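Local coordinates for YncI copper-binding domain-containing protein (Nocardia farcinica, PDB 3ESM) that is of unestablished function but probably binds copper through an immunoglobulin-like domain, one part of a longer, membrane-associated protein, at residues A[107-110]-A[111-115]; A[76-79]-A[80-83]. The protein carries 2 engineered substitutions. One frame throughout, in Å; residues are numbered along the deposited sequence.

Contact 1. Residues A[107-110]-A[111-115]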
ATOM      1  N   GLN A 107      -5.964   1.688   1.445  1.00 21.95           N
ATOM      2  CA  GLN A 107      -5.475   2.393   2.654  1.00 22.45           C
ATOM      3  C   GLN A 107      -4.609   1.452   3.470  1.00 22.93           C
ATOM      4  O   GLN A 107      -5.086   0.419   3.927  1.00 23.42           O
ATOM      5  CB  GLN A 107      -6.691   2.817   3.498  1.00 22.84           C
ATOM      6  CG  GLN A 107      -6.371   3.582   4.787  1.00 25.30           C
ATOM      7  CD  GLN A 107      -7.648   3.815   5.619  1.00 27.37           C
ATOM      8  OE1 GLN A 107      -8.729   3.405   5.193  1.00 29.89           O
ATOM      9  NE2 GLN A 107      -7.528   4.484   6.771  1.00 23.30           N
ATOM     10  N   THR A 108      -3.345   1.816   3.711  1.00 21.52           N
ATOM     11  CA  THR A 108      -2.454   0.956   4.449  1.00 21.99           C
ATOM     12  C   THR A 108      -2.377   1.400   5.895  1.00 22.04           C
ATOM     13  O   THR A 108      -2.233   2.616   6.160  1.00 21.53           O
ATOM     14  CB  THR A 108      -1.015   1.030   3.856  1.00 22.48           C
ATOM     15  OG1 THR A 108      -1.001   0.529   2.499  1.00 21.80           O
ATOM     16  CG2 THR A 108      -0.057   0.228   4.706  1.00 25.37           C
ATOM     17  N   TYR A 109      -2.414   0.415   6.808  1.00 23.05           N
ATOM     18  CA  TYR A 109      -2.269   0.666   8.248  1.00 22.49           C
ATOM     19  C   TYR A 109      -0.936   0.199   8.766  1.00 22.82           C
ATOM     20  O   TYR A 109      -0.309  -0.680   8.170  1.00 22.24           O
ATOM     21  CB  TYR A 109      -3.350  -0.079   9.008  1.00 23.69           C
ATOM     22  CG  TYR A 109      -4.694   0.604   8.945  1.00 23.12           C
ATOM     23  CD1 TYR A 109      -5.135   1.385  10.003  1.00 27.14           C
ATOM     24  CD2 TYR A 109      -5.539   0.431   7.852  1.00 26.31           C
ATOM     25  CE1 TYR A 109      -6.361   1.973   9.987  1.00 27.75           C
ATOM     26  CE2 TYR A 109      -6.799   1.010   7.837  1.00 28.76           C
ATOM     27  CZ  TYR A 109      -7.198   1.785   8.914  1.00 30.42           C
ATOM     28  OH  TYR A 109      -8.439   2.402   8.946  1.00 31.37           O
ATOM     29  N   SER A 110      -0.508   0.805   9.874  1.00 22.67           N
ATOM     30  CA  SER A 110       0.779   0.492  10.466  1.00 24.08           C
ATOM     31  C   SER A 110       0.970  -0.966  10.851  1.00 24.98           C
ATOM     32  O   SER A 110       2.120  -1.425  11.001  1.00 25.59           O
ATOM     33  CB  SER A 110       0.961   1.354  11.693  1.00 24.23           C
ATOM     34  OG  SER A 110      -0.120   1.176  12.589  1.00 26.84           O
ATOM     35  N   ASP A 111      -0.127  -1.678  11.083  1.00 26.14           N
ATOM     36  CA  ASP A 111      -0.037  -3.110  11.461  1.00 28.20           C
ATOM     37  C   ASP A 111       0.057  -4.059  10.265  1.00 27.70           C
ATOM     38  O   ASP A 111       0.009  -5.305  10.423  1.00 29.05           O
ATOM     39  CB  ASP A 111      -1.220  -3.517  12.358  1.00 29.38           C
ATOM     40  CG  ASP A 111      -2.554  -3.396  11.664  1.00 32.45           C
ATOM     41  OD1 ASP A 111      -2.586  -3.130  10.439  1.00 31.87           O
ATOM     42  OD2 ASP A 111      -3.600  -3.542  12.372  1.00 37.13           O
ATOM     43  N   GLY A 112       0.181  -3.490   9.066  1.00 27.04           N
ATOM     44  CA  GLY A 112       0.352  -4.291   7.870  1.00 26.55           C
ATOM     45  C   GLY A 112      -0.919  -4.520   7.063  1.00 26.30           C
ATOM     46  O   GLY A 112      -0.841  -4.963   5.921  1.00 26.59           O
ATOM     47  N   ARG A 113      -2.080  -4.269   7.657  1.00 26.38           N
ATOM     48  CA  ARG A 113      -3.353  -4.439   6.940  1.00 26.54           C
ATOM     49  C   ARG A 113      -3.543  -3.361   5.863  1.00 26.76           C
ATOM     50  O   ARG A 113      -3.092  -2.236   6.026  1.00 26.44           O
ATOM     51  CB  ARG A 113      -4.537  -4.397   7.922  1.00 27.97           C
ATOM     52  CG  ARG A 113      -4.484  -5.499   8.987  1.00 33.16           C
ATOM     53  CD  ARG A 113      -5.761  -5.459   9.894  1.00 39.52           C
ATOM     54  NE  ARG A 113      -5.785  -4.296  10.793  1.00 45.94           N
ATOM     55  CZ  ARG A 113      -6.520  -3.192  10.605  1.00 50.07           C
ATOM     56  NH1 ARG A 113      -7.332  -3.069   9.555  1.00 50.61           N
ATOM     57  NH2 ARG A 113      -6.448  -2.198  11.481  1.00 51.43           N
ATOM     58  N   VAL A 114      -4.230  -3.720   4.783  1.00 26.99           N
ATOM     59  CA  VAL A 114      -4.584  -2.748   3.750  1.00 26.25           C
ATOM     60  C   VAL A 114      -6.072  -2.895   3.526  1.00 27.48           C
ATOM     61  O   VAL A 114      -6.545  -4.041   3.271  1.00 28.17           O
ATOM     62  CB  VAL A 114      -3.803  -2.968   2.437  1.00 26.91           C
ATOM     63  CG1 VAL A 114      -4.295  -1.989   1.358  1.00 27.20           C
ATOM     64  CG2 VAL A 114      -2.273  -2.810   2.656  1.00 26.98           C
ATOM     65  N   VAL A 115      -6.788  -1.782   3.643  1.00 24.87           N
ATOM     66  CA  VAL A 115      -8.230  -1.744   3.427  1.00 25.56           C
ATOM     67  C   VAL A 115      -8.562  -1.240   2.040  1.00 25.15           C
ATOM     68  O   VAL A 115      -8.107  -0.163   1.631  1.00 23.87           O
ATOM     69  CB  VAL A 115      -8.934  -0.898   4.471  1.00 25.63           C
ATOM     70  CG1 VAL A 115     -10.420  -0.823   4.158  1.00 28.94           C
ATOM     71  CG2 VAL A 115      -8.687  -1.464   5.865  1.00 26.80           C
TER
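Arg113 lays its guanidinium over one face of the Tyr109 ring while the same group is held by Asp111, so that a cation-pi contact and a salt bridge share one arginine at a hairpin end. Arg113 CZ stands 4.7 Å from the centroid of the Tyr109 ring, close to the ring normal, and NH2 reaches in above the CG–CD1 side; the two planes are inclined by 32°, short of a parallel stack. A bend at chi3 (-71°) folds the arginine back towards Asp111, where Arg113 NE meets Asp111 OD2 at 2.8 Å on the syn side of the carboxylate. The other oxygen, Asp111 OD1, accepts from Arg113 N at 3.0 Å, which makes an Asx turn. Asp111 can grip backbone and guanidinium together because its CG sits between the backbone N and the carbonyl carbon (chi1 63°). Both bonds would probably stabilise the carboxylate as an anion.

The turn itself is type I, from Tyr109 to Gly112, closed by Gly112 N to Tyr109 O at 3.0 Å, with the donor well above the carbonyl plane. Tyr109 N to Arg113 O, 2.8 Å, follows, and Gln107 and Val115 form an antiparallel hydrogen-bonded pair. Next to it, Thr108 and Val114 are a non-hydrogen-bonded pair on the other face, OG1 of Thr108 lying 3.6 Å from CG2 of Val114. Val115 CG2 touches Tyr109 CE2 at 3.7 Å.

The hairpin joins strands 100-109 and 114-117. Its first strand also pairs with strand 33-43, and Tyr109 OH is bonded to Glu27 N, while Gln107 NE2 reaches Thr33 and Pro25. At the turn, Ser110 O accepts from Ser68 OG of the second subunit.

Contact 2. Residues A[76-79]-A[80-83]. With DMS (dimethyl sulfoxide), chain D.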
ATOM      1  N   GLY A  76       9.503   7.949  10.794  1.00 24.41           N
ATOM      2  CA  GLY A  76       9.383   8.854  11.939  1.00 25.20           C
ATOM      3  C   GLY A  76       8.019   9.483  12.099  1.00 25.01           C
ATOM      4  O   GLY A  76       7.633   9.831  13.219  1.00 25.12           O
ATOM      5  N   ASN A  77       7.312   9.676  10.981  1.00 25.35           N
ATOM      6  CA  ASN A  77       5.933  10.139  11.035  1.00 24.81           C
ATOM      7  C   ASN A  77       5.060   8.952  11.394  1.00 25.68           C
ATOM      8  O   ASN A  77       5.043   7.982  10.631  1.00 25.22           O
ATOM      9  CB  ASN A  77       5.563  10.700   9.655  1.00 24.81           C
ATOM     10  CG  ASN A  77       4.147  11.220   9.596  1.00 25.50           C
ATOM     11  OD1 ASN A  77       3.380  11.082  10.554  1.00 26.74           O
ATOM     12  ND2 ASN A  77       3.781  11.820   8.462  1.00 24.19           N
ATOM     13  N   PRO A  78       4.356   9.006  12.533  1.00 26.44           N
ATOM     14  CA  PRO A  78       3.577   7.854  12.994  1.00 27.71           C
ATOM     15  C   PRO A  78       2.304   7.616  12.157  1.00 29.06           C
ATOM     16  O   PRO A  78       1.589   6.638  12.425  1.00 30.87           O
ATOM     17  CB  PRO A  78       3.166   8.266  14.411  1.00 29.54           C
ATOM     18  CG  PRO A  78       3.114   9.741  14.367  1.00 28.73           C
ATOM     19  CD  PRO A  78       4.265  10.128  13.493  1.00 26.84           C
ATOM     20  N   GLY A  79       2.004   8.497  11.207  1.00 28.55           N
ATOM     21  CA  GLY A  79       0.790   8.375  10.386  1.00 27.60           C
ATOM     22  C   GLY A  79      -0.475   8.838  11.097  1.00 28.84           C
ATOM     23  O   GLY A  79      -0.410   9.442  12.180  1.00 29.72           O
ATOM     24  N   VAL A  80      -1.634   8.605  10.486  1.00 27.04           N
ATOM     25  CA  VAL A  80      -2.878   9.170  10.991  1.00 27.36           C
ATOM     26  C   VAL A  80      -3.417   8.311  12.114  1.00 27.46           C
ATOM     27  O   VAL A  80      -3.683   7.115  11.937  1.00 27.00           O
ATOM     28  CB  VAL A  80      -3.918   9.272   9.861  1.00 27.87           C
ATOM     29  CG1 VAL A  80      -5.202  10.000  10.356  1.00 27.79           C
ATOM     30  CG2 VAL A  80      -3.297   9.935   8.628  1.00 27.83           C
ATOM     31  N   GLN A  81      -3.545   8.905  13.303  1.00 28.52           N
ATOM     32  CA  GLN A  81      -3.829   8.105  14.500  1.00 30.52           C
ATOM     33  C   GLN A  81      -5.269   7.576  14.593  1.00 31.51           C
ATOM     34  O   GLN A  81      -6.189   8.155  14.009  1.00 32.40           O
ATOM     35  CB  GLN A  81      -3.452   8.907  15.751  1.00 29.94           C
ATOM     36  CG  GLN A  81      -1.973   9.247  15.828  1.00 31.77           C
ATOM     37  CD  GLN A  81      -1.141   7.998  15.777  1.00 32.79           C
ATOM     38  OE1 GLN A  81      -1.287   7.113  16.618  1.00 36.06           O
ATOM     39  NE2 GLN A  81      -0.292   7.887  14.761  1.00 33.18           N
ATOM     40  N   PRO A  82      -5.471   6.468  15.339  1.00 32.19           N
ATOM     41  CA  PRO A  82      -6.831   5.981  15.576  1.00 34.14           C
ATOM     42  C   PRO A  82      -7.827   7.116  15.865  1.00 35.22           C
ATOM     43  O   PRO A  82      -7.566   8.020  16.666  1.00 35.97           O
ATOM     44  CB  PRO A  82      -6.654   5.040  16.774  1.00 33.52           C
ATOM     45  CG  PRO A  82      -5.276   4.444  16.558  1.00 33.64           C
ATOM     46  CD  PRO A  82      -4.461   5.642  16.027  1.00 32.54           C
ATOM     47  N   GLY A  83      -8.961   7.092  15.174  1.00 36.76           N
ATOM     48  CA  GLY A  83      -9.987   8.077  15.452  1.00 37.61           C
ATOM     49  C   GLY A  83      -9.848   9.394  14.728  1.00 38.38           C
ATOM     50  O   GLY A  83     -10.763  10.223  14.794  1.00 39.38           O
TER
HETATM   51  S   DMS D 178       7.744   4.626  12.265  1.00 33.02           S
HETATM   52  O   DMS D 178       8.905   5.269  11.116  1.00 32.53           O
HETATM   53  C1  DMS D 178       8.578   4.065  13.777  1.00 34.13           C
HETATM   54  C2  DMS D 178       6.840   6.064  12.895  1.00 33.11           C
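Between Gly79 and Gln81 the chain runs through an irregular loop in which Gly79 takes a positive phi (78°) and an extended psi, turning its carbonyl to the side where the glutamine chain returns. Gln81 uses that carbonyl: its NE2 donates to Gly79 O at 3.0 Å. The amide approaches from above the carbonyl plane, 60° out of it. A bend at chi2 (-57°) curls the side chain back along its own backbone to make this possible. The same NE2 lies 3.5 Å from Pro78 CB, and the glutamine chain crosses the proline ring at about a right angle, so the amide nitrogen also touches an apolar ring.

Two residues before Gly79, Asn77 does comparable work in the opposite sense. Its OD1 accepts from Gly79 N at 3.0 Å, an Asx turn spanning Pro78, again with the donor well above the carbonyl plane. The other end of that amide, ND2, is bonded to Gly53 O. Val80 directs its side chain away from the preceding segment and rests on Trp54, which Asn77 also touches, while Thr26 OG1 bonds to Val80 O. Asn77 O accepts from Arg57 NH2 of the second subunit.

Further back in the loop, Gly76 N donates almost straight to the oxygen of a dimethyl sulfoxide molecule, 2.8 Å away, whose C2 methyl lies 3.7 Å from Pro78 CA. The molecule is probably from the crystallisation liquor.

Chemically, two uncharged amides serve the two ends of Gly79, one accepting from its N and one donating to its O. The shape of this loop therefore rests partly on directional side-chain-to-backbone bonds, in a stretch without the regular backbone pairing of a strand.

In the fold
Both contacts are local, within a few residues of one chain, near one end of the domain, their centres about 12 Å apart and their nearest atoms about 5 Å apart without touching. Contact 1 belongs to a hairpin, so strand pairing does much of the holding and a charged pair with an aromatic ring is added at its turn; several of its residues are buried. Contact 2 lies in the loop between strands 66-73 and 85-93, more at the surface, with Val80 as its buried member, and depends on neutral amides bonded to the backbone of a glycine. They hold different elements, yet both backbones meet residues near the start of strand 33-43, and both reach the second subunit.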